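Local coordinates for GPI-anchored protein LLG1 (Arabidopsis thaliana, PDB 6A5D) that probably acts at the cell surface as a GPI-anchored co-receptor that perceives RALF peptides within a heterotypic receptor complex, at residues Asp58-Tyr63 with Thr76-Tyr81. Numbering follows the deposited sequence.
Sequences DFACPY and TTMFSY
A60 and M78 face each other where helix 49-60 passes helix 74-86, their CA atoms 8.5 Å apart, and the closest approaches are made by side chains. M78 supplies half of the buried surface and reaches both partners. Its CG stands anti to the backbone N (chi1 178°) and the next torsion is also extended, which carries the sulfur straight out from its helix. The bend at chi3 (67°) then turns the methyl back toward F79: M78 CE lies 4.0 Å above the plane of the F79 ring, over its centre. The sulfur meets two partners. A60 CB is 3.8 Å from M78 SD, a plain apolar contact. F59 presents its rim: F59 CE2 lies 4.1 Å from M78 SD, and the sulfur sits 89° off the ring normal, 5.3 Å from the centroid of the F59 ring. These values define an edge-on Met-aromatic contact, with the sulfur near the ring plane beside CE2, so that M78 does not cover a face. The two side chains run past each other in opposing senses, and M78 CG lies 4.1 Å from F59 CE2. All three residues are buried, yet the segments bury only 112 Å², both sides counted, so the packing is local. This helix-helix contact lies near the centre of a small, strandless, disulfide-crosslinked domain: F59 stacks on Y35 and touches helix 36-39, and C61-C106 ties C61 to the chain following helix 92-99.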
loop_
_atom_site.group_PDB
_atom_site.type_symbol
_atom_site.label_atom_id
_atom_site.label_comp_id
_atom_site.label_asym_id
_atom_site.label_seq_id
_atom_site.Cartn_x
_atom_site.Cartn_y
_atom_site.Cartn_z
ATOM N N ASP A 58 -0.708 -3.700 6.717
ATOM C CA ASP A 58 -1.132 -3.087 7.974
ATOM C C ASP A 58 -1.571 -1.639 7.767
ATOM O O ASP A 58 -2.531 -1.174 8.399
ATOM C CB ASP A 58 -0.028 -3.200 9.021
ATOM C CG ASP A 58 0.079 -4.593 9.619
ATOM O OD1 ASP A 58 -0.907 -5.357 9.555
ATOM O OD2 ASP A 58 1.144 -4.926 10.171
ATOM N N PHE A 59 -0.902 -0.928 6.852
ATOM C CA PHE A 59 -1.257 0.455 6.545
ATOM C C PHE A 59 -2.532 0.533 5.713
ATOM O O PHE A 59 -3.400 1.382 5.969
ATOM C CB PHE A 59 -0.116 1.123 5.767
ATOM C CG PHE A 59 -0.435 2.535 5.327
ATOM C CD1 PHE A 59 -0.143 3.609 6.162
ATOM C CD2 PHE A 59 -1.036 2.787 4.094
ATOM C CE1 PHE A 59 -0.445 4.913 5.764
ATOM C CE2 PHE A 59 -1.342 4.089 3.694
ATOM C CZ PHE A 59 -1.058 5.149 4.536
ATOM N N ALA A 60 -2.653 -0.334 4.704
ATOM C CA ALA A 60 -3.592 -0.130 3.610
ATOM C C ALA A 60 -4.865 -0.944 3.750
ATOM O O ALA A 60 -5.918 -0.501 3.299
ATOM C CB ALA A 60 -2.921 -0.477 2.269
ATOM N N CYS A 61 -4.793 -2.108 4.382
ATOM C CA CYS A 61 -5.976 -2.949 4.516
ATOM C C CYS A 61 -7.164 -2.274 5.199
ATOM O O CYS A 61 -8.304 -2.621 4.844
ATOM C CB CYS A 61 -5.617 -4.276 5.191
ATOM S SG CYS A 61 -4.666 -5.370 4.111
ATOM N N PRO A 62 -7.000 -1.339 6.140
ATOM C CA PRO A 62 -8.191 -0.655 6.672
ATOM C C PRO A 62 -8.950 0.142 5.627
ATOM O O PRO A 62 -10.079 0.563 5.896
ATOM C CB PRO A 62 -7.661 0.213 7.822
ATOM C CG PRO A 62 -6.256 -0.227 8.077
ATOM C CD PRO A 62 -5.771 -1.039 6.909
ATOM N N TYR A 63 -8.386 0.340 4.435
ATOM C CA TYR A 63 -8.969 1.222 3.432
ATOM C C TYR A 63 -9.373 0.489 2.164
ATOM O O TYR A 63 -9.567 1.128 1.127
ATOM C CB TYR A 63 -8.030 2.400 3.142
ATOM C CG TYR A 63 -7.726 3.135 4.422
ATOM C CD1 TYR A 63 -8.648 4.027 4.943
ATOM C CD2 TYR A 63 -6.564 2.882 5.155
ATOM C CE1 TYR A 63 -8.427 4.681 6.140
ATOM C CE2 TYR A 63 -6.333 3.529 6.376
ATOM C CZ TYR A 63 -7.269 4.431 6.853
ATOM O OH TYR A 63 -7.104 5.101 8.051
ATOM N N THR A 76 -4.382 5.070 -6.745
ATOM C CA THR A 76 -3.250 5.805 -7.316
ATOM C C THR A 76 -2.747 6.890 -6.363
ATOM O O THR A 76 -1.538 7.119 -6.253
ATOM C CB THR A 76 -3.588 6.376 -8.699
ATOM O OG1 THR A 76 -4.703 7.272 -8.606
ATOM C CG2 THR A 76 -3.915 5.266 -9.685
ATOM N N THR A 77 -3.658 7.561 -5.653
ATOM C CA THR A 77 -3.241 8.571 -4.685
ATOM C C THR A 77 -2.438 7.945 -3.549
ATOM O O THR A 77 -1.387 8.464 -3.163
ATOM C CB THR A 77 -4.437 9.362 -4.144
ATOM O OG1 THR A 77 -5.101 10.041 -5.220
ATOM C CG2 THR A 77 -3.964 10.405 -3.133
ATOM N N MET A 78 -2.909 6.821 -3.005
ATOM C CA MET A 78 -2.186 6.174 -1.916
ATOM C C MET A 78 -0.780 5.779 -2.340
ATOM O O MET A 78 0.194 6.052 -1.631
ATOM C CB MET A 78 -2.932 4.942 -1.421
ATOM C CG MET A 78 -2.137 4.254 -0.335
ATOM S SD MET A 78 -2.821 2.663 0.161
ATOM C CE MET A 78 -2.583 1.688 -1.321
ATOM N N PHE A 79 -0.662 5.104 -3.479
ATOM C CA PHE A 79 0.660 4.687 -3.933
ATOM C C PHE A 79 1.563 5.892 -4.193
ATOM O O PHE A 79 2.769 5.854 -3.905
ATOM C CB PHE A 79 0.536 3.797 -5.170
ATOM C CG PHE A 79 0.109 2.386 -4.856
ATOM C CD1 PHE A 79 0.931 1.558 -4.102
ATOM C CD2 PHE A 79 -1.082 1.875 -5.353
ATOM C CE1 PHE A 79 0.568 0.244 -3.825
ATOM C CE2 PHE A 79 -1.467 0.560 -5.075
ATOM C CZ PHE A 79 -0.640 -0.258 -4.308
ATOM N N SER A 80 0.998 6.989 -4.700
ATOM C CA SER A 80 1.821 8.166 -4.960
ATOM C C SER A 80 2.431 8.705 -3.670
ATOM O O SER A 80 3.612 9.069 -3.644
ATOM C CB SER A 80 1.020 9.233 -5.703
ATOM O OG SER A 80 0.153 9.928 -4.831
ATOM N N TYR A 81 1.673 8.688 -2.570
ATOM C CA TYR A 81 2.205 9.203 -1.313
ATOM C C TYR A 81 3.102 8.200 -0.602
ATOM O O TYR A 81 4.117 8.593 -0.013
ATOM C CB TYR A 81 1.089 9.687 -0.383
ATOM C CG TYR A 81 0.575 11.036 -0.787
ATOM C CD1 TYR A 81 1.399 12.157 -0.703
ATOM C CD2 TYR A 81 -0.713 11.196 -1.288
ATOM C CE1 TYR A 81 0.948 13.394 -1.103
ATOM C CE2 TYR A 81 -1.165 12.440 -1.696
ATOM C CZ TYR A 81 -0.327 13.531 -1.596
ATOM O OH TYR A 81 -0.758 14.785 -1.979
#